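Local coordinates for thiamine-binding periplasmic protein (Escherichia coli, PDB 2QRY) that binds thiamine, thiamine phosphate and thiamine diphosphate with high affinity in the periplasm and serves the ThiBPQ ABC transporter in thiamine import, at residues A129-K134 with Y234-F239; V156-P161 with K191-V196. All blocks are in the same frame, centred on the assembly; numbering follows the deposited sequence.

Interaction 1 of 2, residues A129-K134 with Y234-F239; sequences AFVYDK and YAAANF
The rings of F130 and F239 meet obliquely, CD1 of F130 lying 3.8 Å from CE2 of F239. A water sits at the edge of the F130 ring and over the rim of one face of the F239 ring, where the A237 carbonyl oxygen also lies. This water accepts from F130 N and donates to A237 O, bridging the two backbones. A237 N lies at the edge of the Y132 ring, near its plane, while its N-H goes to F130 O (2.9 Å). With chi1 at 64°, the Y132 ring extends over the partner strand, bringing CZ to 4.0 Å from A235 CB. In this type 2 periplasmic-binding-protein fold the end of strand 121-133 pairs antiparallel with the short strand 234-236, and A129 touches the thiamine-binding T219. Y132 and A235 are the hydrogen-bonded pair, with N-H···O links in both directions. V131 with A236 and D133 with Y234 are non-hydrogen-bonded pairs on the opposite face, where V131 and Y234 touch helix 200-208. There the D133 carboxylate crosses the Y234 ring, its plane turned 55° from it, and OD2 lies 3.6 Å from Y234 CE2, while OD1 accepts from N135 N.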
ATOM      1  N   ALA A 129       7.166   6.551  -2.560  1.00 15.54           N
ATOM      2  CA  ALA A 129       8.374   7.252  -2.941  1.00 16.26           C
ATOM      3  C   ALA A 129       9.254   6.348  -3.795  1.00 16.58           C
ATOM      4  O   ALA A 129       9.142   5.122  -3.735  1.00 14.42           O
ATOM      5  CB  ALA A 129       9.130   7.685  -1.694  1.00 15.70           C
ATOM      6  N   PHE A 130      10.123   6.956  -4.593  1.00 16.82           N
ATOM      7  CA  PHE A 130      11.029   6.183  -5.413  1.00 17.60           C
ATOM      8  C   PHE A 130      12.282   5.861  -4.622  1.00 17.32           C
ATOM      9  O   PHE A 130      12.924   6.751  -4.066  1.00 18.54           O
ATOM     10  CB  PHE A 130      11.397   6.941  -6.687  1.00 18.91           C
ATOM     11  CG  PHE A 130      10.308   6.955  -7.714  1.00 16.70           C
ATOM     12  CD1 PHE A 130       9.357   7.965  -7.730  1.00 18.37           C
ATOM     13  CD2 PHE A 130      10.236   5.955  -8.671  1.00 17.13           C
ATOM     14  CE1 PHE A 130       8.346   7.978  -8.691  1.00 17.54           C
ATOM     15  CE2 PHE A 130       9.225   5.962  -9.637  1.00 16.42           C
ATOM     16  CZ  PHE A 130       8.280   6.979  -9.640  1.00 16.35           C
ATOM     17  N   VAL A 131      12.608   4.577  -4.555  1.00 17.34           N
ATOM     18  CA  VAL A 131      13.795   4.122  -3.838  1.00 16.52           C
ATOM     19  C   VAL A 131      14.941   3.877  -4.809  1.00 18.11           C
ATOM     20  O   VAL A 131      14.722   3.435  -5.941  1.00 17.54           O
ATOM     21  CB  VAL A 131      13.513   2.818  -3.076  1.00 16.70           C
ATOM     22  CG1 VAL A 131      14.817   2.214  -2.573  1.00 17.72           C
ATOM     23  CG2 VAL A 131      12.574   3.093  -1.913  1.00 14.80           C
ATOM     24  N   TYR A 132      16.159   4.181  -4.366  1.00 19.96           N
ATOM     25  CA  TYR A 132      17.359   3.980  -5.180  1.00 20.31           C
ATOM     26  C   TYR A 132      18.534   3.543  -4.305  1.00 21.61           C
ATOM     27  O   TYR A 132      18.440   3.533  -3.075  1.00 21.83           O
ATOM     28  CB  TYR A 132      17.743   5.264  -5.927  1.00 21.13           C
ATOM     29  CG  TYR A 132      18.123   6.414  -5.021  1.00 20.25           C
ATOM     30  CD1 TYR A 132      17.145   7.192  -4.402  1.00 20.98           C
ATOM     31  CD2 TYR A 132      19.465   6.700  -4.750  1.00 21.54           C
ATOM     32  CE1 TYR A 132      17.494   8.233  -3.526  1.00 21.69           C
ATOM     33  CE2 TYR A 132      19.826   7.735  -3.873  1.00 19.60           C
ATOM     34  CZ  TYR A 132      18.837   8.492  -3.271  1.00 20.93           C
ATOM     35  OH  TYR A 132      19.184   9.503  -2.420  1.00 19.40           O
ATOM     36  N   ASP A 133      19.641   3.199  -4.956  1.00 20.78           N
ATOM     37  CA  ASP A 133      20.853   2.761  -4.271  1.00 23.63           C
ATOM     38  C   ASP A 133      21.857   3.914  -4.315  1.00 25.63           C
ATOM     39  O   ASP A 133      22.393   4.227  -5.379  1.00 25.96           O
ATOM     40  CB  ASP A 133      21.442   1.546  -4.994  1.00 24.81           C
ATOM     41  CG  ASP A 133      22.581   0.894  -4.223  1.00 25.67           C
ATOM     42  OD1 ASP A 133      23.356   1.615  -3.552  1.00 22.42           O
ATOM     43  OD2 ASP A 133      22.702  -0.349  -4.306  1.00 26.33           O
ATOM     44  N   LYS A 134      22.113   4.541  -3.171  1.00 25.54           N
ATOM     45  CA  LYS A 134      23.049   5.660  -3.124  1.00 27.50           C
ATOM     46  C   LYS A 134      24.443   5.290  -3.611  1.00 28.91           C
ATOM     47  O   LYS A 134      25.211   6.162  -4.013  1.00 28.96           O
ATOM     48  CB  LYS A 134      23.135   6.233  -1.708  1.00 26.00           C
ATOM     49  CG  LYS A 134      21.873   6.939  -1.255  1.00 26.32           C
ATOM     50  CD  LYS A 134      21.988   7.390   0.191  1.00 27.70           C
ATOM     51  CE  LYS A 134      22.109   6.201   1.130  1.00 27.96           C
ATOM     52  NZ  LYS A 134      22.204   6.625   2.553  1.00 30.76           N
ATOM     53  N   TYR A 234      20.485   2.181   0.768  1.00 24.80           N
ATOM     54  CA  TYR A 234      19.239   2.404   0.037  1.00 23.99           C
ATOM     55  C   TYR A 234      18.505   3.594   0.625  1.00 22.85           C
ATOM     56  O   TYR A 234      18.509   3.797   1.833  1.00 22.98           O
ATOM     57  CB  TYR A 234      18.330   1.172   0.079  1.00 22.39           C
ATOM     58  CG  TYR A 234      18.891  -0.006  -0.675  1.00 23.09           C
ATOM     59  CD1 TYR A 234      19.512  -1.063  -0.003  1.00 21.76           C
ATOM     60  CD2 TYR A 234      18.875  -0.029  -2.068  1.00 24.09           C
ATOM     61  CE1 TYR A 234      20.108  -2.106  -0.701  1.00 22.04           C
ATOM     62  CE2 TYR A 234      19.473  -1.068  -2.782  1.00 23.51           C
ATOM     63  CZ  TYR A 234      20.089  -2.098  -2.093  1.00 23.20           C
ATOM     64  OH  TYR A 234      20.712  -3.099  -2.800  1.00 24.06           O
ATOM     65  N   ALA A 235      17.873   4.384  -0.235  1.00 22.54           N
ATOM     66  CA  ALA A 235      17.152   5.556   0.220  1.00 21.65           C
ATOM     67  C   ALA A 235      15.935   5.862  -0.631  1.00 21.92           C
ATOM     68  O   ALA A 235      15.844   5.458  -1.788  1.00 22.45           O
ATOM     69  CB  ALA A 235      18.084   6.759   0.234  1.00 22.67           C
ATOM     70  N   ALA A 236      14.993   6.579  -0.030  1.00 22.58           N
ATOM     71  CA  ALA A 236      13.772   6.995  -0.701  1.00 22.73           C
ATOM     72  C   ALA A 236      13.966   8.477  -0.987  1.00 22.57           C
ATOM     73  O   ALA A 236      14.201   9.262  -0.065  1.00 23.99           O
ATOM     74  CB  ALA A 236      12.569   6.784   0.214  1.00 20.75           C
ATOM     75  N   ALA A 237      13.877   8.857  -2.257  1.00 23.46           N
ATOM     76  CA  ALA A 237      14.065  10.252  -2.645  1.00 23.49           C
ATOM     77  C   ALA A 237      12.910  11.123  -2.169  1.00 24.42           C
ATOM     78  O   ALA A 237      11.745  10.833  -2.433  1.00 24.99           O
ATOM     79  CB  ALA A 237      14.221  10.355  -4.146  1.00 21.12           C
ATOM     80  N   ASN A 238      13.248  12.186  -1.449  1.00 26.75           N
ATOM     81  CA  ASN A 238      12.259  13.115  -0.915  1.00 28.25           C
ATOM     82  C   ASN A 238      11.995  14.194  -1.967  1.00 29.05           C
ATOM     83  O   ASN A 238      12.856  15.034  -2.227  1.00 30.36           O
ATOM     84  CB  ASN A 238      12.801  13.727   0.387  1.00 28.86           C
ATOM     85  CG  ASN A 238      11.740  14.487   1.182  1.00 31.23           C
ATOM     86  OD1 ASN A 238      10.563  14.110   1.217  1.00 30.73           O
ATOM     87  ND2 ASN A 238      12.166  15.549   1.851  1.00 32.27           N
ATOM     88  N   PHE A 239      10.814  14.164  -2.582  1.00 27.98           N
ATOM     89  CA  PHE A 239      10.483  15.146  -3.614  1.00 27.87           C
ATOM     90  C   PHE A 239       9.813  16.414  -3.083  1.00 26.84           C
ATOM     91  O   PHE A 239       8.999  16.370  -2.165  1.00 24.86           O
ATOM     92  CB  PHE A 239       9.614  14.507  -4.707  1.00 26.47           C
ATOM     93  CG  PHE A 239      10.324  13.447  -5.513  1.00 26.15           C
ATOM     94  CD1 PHE A 239      11.716  13.339  -5.479  1.00 23.24           C
ATOM     95  CD2 PHE A 239       9.603  12.570  -6.318  1.00 24.85           C
ATOM     96  CE1 PHE A 239      12.378  12.379  -6.231  1.00 23.61           C
ATOM     97  CE2 PHE A 239      10.261  11.599  -7.081  1.00 26.64           C
ATOM     98  CZ  PHE A 239      11.653  11.505  -7.036  1.00 24.30           C
TER
HETATM   99  O   HOH W   1      10.173   9.841  -4.500  1.00 13.05           O

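Interaction 2 of 2, residues V156-P161 with K191-V196; sequences VIYQDP and KKTVTV
A chi1 of 64° in Y158 tucks CG over the backbone, flanked by N and C, and brings the ring alongside strand 193-197, where V196 CG2, anti to its own carbonyl carbon, reaches over one ring face. This CH-pi contact places CG2 of V196 4.0 Å from the centroid of the Y158 ring, 24° off the ring normal. T193 OG1 lies at the ring's edge, in its plane. A water joins the polar ends, 2.7 Å from Y158 OH and donating to T193 OG1; Y158 OH is also bonded to W324 NE1, and T193 OG1 to L189 O. On the face opposite Y158, I157 packs on T195 (CD1 to CG2 3.8 Å), and its CG1 also meets V194 CB. The strands run parallel, 21° apart, and are joined at one end by V156, whose N donates to K192 O (2.7 Å) and whose O accepts from V194 N (2.8 Å). Helices 165-178 and 182-190 make the beta-alpha-beta crossover between the two strands. Q159 touches the thiamine-binding S164, I157 and T195 pack against L206 of helix 200-208, Y158 against L170 of helix 165-178, and strand 214-218 pairs with strand 156-159 along its other edge.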
ATOM      1  N   VAL A 156      13.652   3.308 -14.518  1.00 21.17           N
ATOM      2  CA  VAL A 156      12.581   3.247 -13.540  1.00 20.26           C
ATOM      3  C   VAL A 156      11.671   2.038 -13.712  1.00 18.28           C
ATOM      4  O   VAL A 156      11.429   1.584 -14.823  1.00 17.83           O
ATOM      5  CB  VAL A 156      11.716   4.526 -13.612  1.00 19.95           C
ATOM      6  CG1 VAL A 156      10.455   4.361 -12.795  1.00 21.39           C
ATOM      7  CG2 VAL A 156      12.508   5.710 -13.096  1.00 23.83           C
ATOM      8  N   ILE A 157      11.185   1.519 -12.590  1.00 17.23           N
ATOM      9  CA  ILE A 157      10.250   0.400 -12.583  1.00 17.65           C
ATOM     10  C   ILE A 157       9.125   0.746 -11.600  1.00 17.92           C
ATOM     11  O   ILE A 157       9.382   1.275 -10.520  1.00 18.98           O
ATOM     12  CB  ILE A 157      10.935  -0.924 -12.143  1.00 15.38           C
ATOM     13  CG1 ILE A 157      11.818  -1.450 -13.280  1.00 17.14           C
ATOM     14  CG2 ILE A 157       9.886  -1.976 -11.796  1.00 15.15           C
ATOM     15  CD1 ILE A 157      12.597  -2.707 -12.943  1.00 16.33           C
ATOM     16  N   TYR A 158       7.882   0.478 -11.976  1.00 18.06           N
ATOM     17  CA  TYR A 158       6.766   0.750 -11.073  1.00 18.24           C
ATOM     18  C   TYR A 158       5.647  -0.257 -11.299  1.00 18.89           C
ATOM     19  O   TYR A 158       5.769  -1.134 -12.154  1.00 21.19           O
ATOM     20  CB  TYR A 158       6.271   2.196 -11.240  1.00 15.72           C
ATOM     21  CG  TYR A 158       5.687   2.515 -12.596  1.00 15.87           C
ATOM     22  CD1 TYR A 158       4.330   2.332 -12.854  1.00 14.31           C
ATOM     23  CD2 TYR A 158       6.495   2.991 -13.629  1.00 12.43           C
ATOM     24  CE1 TYR A 158       3.791   2.614 -14.107  1.00 14.71           C
ATOM     25  CE2 TYR A 158       5.962   3.272 -14.886  1.00 13.86           C
ATOM     26  CZ  TYR A 158       4.615   3.081 -15.116  1.00 11.39           C
ATOM     27  OH  TYR A 158       4.090   3.347 -16.358  1.00 15.24           O
ATOM     28  N   GLN A 159       4.565  -0.144 -10.532  1.00 20.90           N
ATOM     29  CA  GLN A 159       3.456  -1.091 -10.642  1.00 19.05           C
ATOM     30  C   GLN A 159       2.238  -0.615 -11.420  1.00 19.41           C
ATOM     31  O   GLN A 159       1.990   0.582 -11.565  1.00 17.15           O
ATOM     32  CB  GLN A 159       2.994  -1.538  -9.251  1.00 18.26           C
ATOM     33  CG  GLN A 159       4.111  -1.973  -8.313  1.00 19.83           C
ATOM     34  CD  GLN A 159       4.914  -0.797  -7.802  1.00 19.83           C
ATOM     35  OE1 GLN A 159       4.360   0.250  -7.492  1.00 20.95           O
ATOM     36  NE2 GLN A 159       6.222  -0.967  -7.703  1.00 23.76           N
ATOM     37  N   ASP A 160       1.473  -1.590 -11.897  1.00 19.94           N
ATOM     38  CA  ASP A 160       0.259  -1.357 -12.663  1.00 20.35           C
ATOM     39  C   ASP A 160      -0.826  -0.804 -11.741  1.00 19.78           C
ATOM     40  O   ASP A 160      -1.203  -1.444 -10.763  1.00 19.08           O
ATOM     41  CB  ASP A 160      -0.212  -2.677 -13.273  1.00 20.58           C
ATOM     42  CG  ASP A 160      -1.332  -2.489 -14.271  1.00 22.23           C
ATOM     43  OD1 ASP A 160      -2.189  -1.612 -14.044  1.00 23.46           O
ATOM     44  OD2 ASP A 160      -1.365  -3.232 -15.276  1.00 23.29           O
ATOM     45  N   PRO A 161      -1.338   0.399 -12.041  1.00 20.14           N
ATOM     46  CA  PRO A 161      -2.383   1.021 -11.217  1.00 19.40           C
ATOM     47  C   PRO A 161      -3.709   0.253 -11.170  1.00 20.40           C
ATOM     48  O   PRO A 161      -4.540   0.481 -10.286  1.00 18.24           O
ATOM     49  CB  PRO A 161      -2.525   2.417 -11.833  1.00 19.73           C
ATOM     50  CG  PRO A 161      -2.105   2.207 -13.261  1.00 21.37           C
ATOM     51  CD  PRO A 161      -0.903   1.312 -13.114  1.00 20.01           C
ATOM     52  N   LYS A 191       9.695   6.570 -21.407  1.00 25.89           N
ATOM     53  CA  LYS A 191      11.020   6.432 -22.019  1.00 26.31           C
ATOM     54  C   LYS A 191      12.082   5.991 -21.016  1.00 24.38           C
ATOM     55  O   LYS A 191      13.139   5.494 -21.398  1.00 22.59           O
ATOM     56  CB  LYS A 191      11.462   7.756 -22.650  1.00 28.54           C
ATOM     57  CG  LYS A 191      10.596   8.243 -23.794  1.00 32.44           C
ATOM     58  CD  LYS A 191      11.004   9.660 -24.185  1.00 36.47           C
ATOM     59  CE  LYS A 191      10.045  10.264 -25.197  1.00 38.55           C
ATOM     60  NZ  LYS A 191      10.281  11.728 -25.334  1.00 41.42           N
ATOM     61  N   LYS A 192      11.810   6.188 -19.733  1.00 23.74           N
ATOM     62  CA  LYS A 192      12.768   5.796 -18.709  1.00 23.01           C
ATOM     63  C   LYS A 192      12.300   4.533 -17.997  1.00 22.13           C
ATOM     64  O   LYS A 192      12.946   4.062 -17.060  1.00 20.65           O
ATOM     65  CB  LYS A 192      12.945   6.932 -17.696  1.00 24.37           C
ATOM     66  CG  LYS A 192      13.299   8.267 -18.338  1.00 26.50           C
ATOM     67  CD  LYS A 192      13.465   9.368 -17.301  1.00 28.18           C
ATOM     68  CE  LYS A 192      13.639  10.712 -17.989  1.00 29.42           C
ATOM     69  NZ  LYS A 192      13.630  11.838 -17.021  1.00 33.07           N
ATOM     70  N   THR A 193      11.183   3.981 -18.461  1.00 20.43           N
ATOM     71  CA  THR A 193      10.610   2.784 -17.853  1.00 20.75           C
ATOM     72  C   THR A 193      11.161   1.453 -18.362  1.00 18.71           C
ATOM     73  O   THR A 193      11.029   1.119 -19.536  1.00 18.00           O
ATOM     74  CB  THR A 193       9.084   2.764 -18.038  1.00 20.58           C
ATOM     75  OG1 THR A 193       8.534   3.995 -17.560  1.00 20.94           O
ATOM     76  CG2 THR A 193       8.474   1.608 -17.258  1.00 21.39           C
ATOM     77  N   VAL A 194      11.768   0.686 -17.464  1.00 18.04           N
ATOM     78  CA  VAL A 194      12.310  -0.618 -17.827  1.00 18.68           C
ATOM     79  C   VAL A 194      11.154  -1.613 -17.954  1.00 19.07           C
ATOM     80  O   VAL A 194      11.082  -2.383 -18.914  1.00 18.73           O
ATOM     81  CB  VAL A 194      13.305  -1.127 -16.760  1.00 19.52           C
ATOM     82  CG1 VAL A 194      13.756  -2.538 -17.100  1.00 19.44           C
ATOM     83  CG2 VAL A 194      14.503  -0.195 -16.685  1.00 17.08           C
ATOM     84  N   THR A 195      10.245  -1.585 -16.985  1.00 19.27           N
ATOM     85  CA  THR A 195       9.094  -2.480 -17.009  1.00 18.39           C
ATOM     86  C   THR A 195       8.039  -2.073 -15.984  1.00 17.51           C
ATOM     87  O   THR A 195       8.276  -1.217 -15.129  1.00 16.59           O
ATOM     88  CB  THR A 195       9.513  -3.944 -16.720  1.00 17.93           C
ATOM     89  OG1 THR A 195       8.426  -4.819 -17.049  1.00 18.46           O
ATOM     90  CG2 THR A 195       9.870  -4.121 -15.251  1.00 14.29           C
ATOM     91  N   VAL A 196       6.872  -2.692 -16.086  1.00 16.48           N
ATOM     92  CA  VAL A 196       5.779  -2.427 -15.171  1.00 17.06           C
ATOM     93  C   VAL A 196       5.213  -3.771 -14.729  1.00 18.83           C
ATOM     94  O   VAL A 196       4.785  -4.571 -15.560  1.00 20.50           O
ATOM     95  CB  VAL A 196       4.667  -1.623 -15.848  1.00 18.46           C
ATOM     96  CG1 VAL A 196       3.538  -1.372 -14.851  1.00 16.57           C
ATOM     97  CG2 VAL A 196       5.226  -0.321 -16.395  1.00 14.59           C
TER
HETATM   98  O   HOH W   2       5.906   3.892 -18.348  1.00 15.24           O

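How the interactions relate
Interactions 1 and 2 lie in the same mixed sheet, about 16 Å apart, centre to centre, and touch directly where F130 CE2 packs 3.7 Å from V156 CG1. Strand 214-218 stands between them, antiparallel to strand 121-133 and parallel to strand 156-159, so the strand order runs 234-236, 121-133, 214-218, 156-159, 193-197. Along the chain, 129-134 comes first, then both partners of interaction 2, and 234-239 last. Helix 200-208 packs on both contacts and carries the thiamine-binding W200. The side chain of V131 comes to about 7 Å, and that of Q159 to about 5 Å, of bound thiamin phosphate, nearest atoms, so both strand pairs belong to the part of the sheet that borders the thiamine pocket.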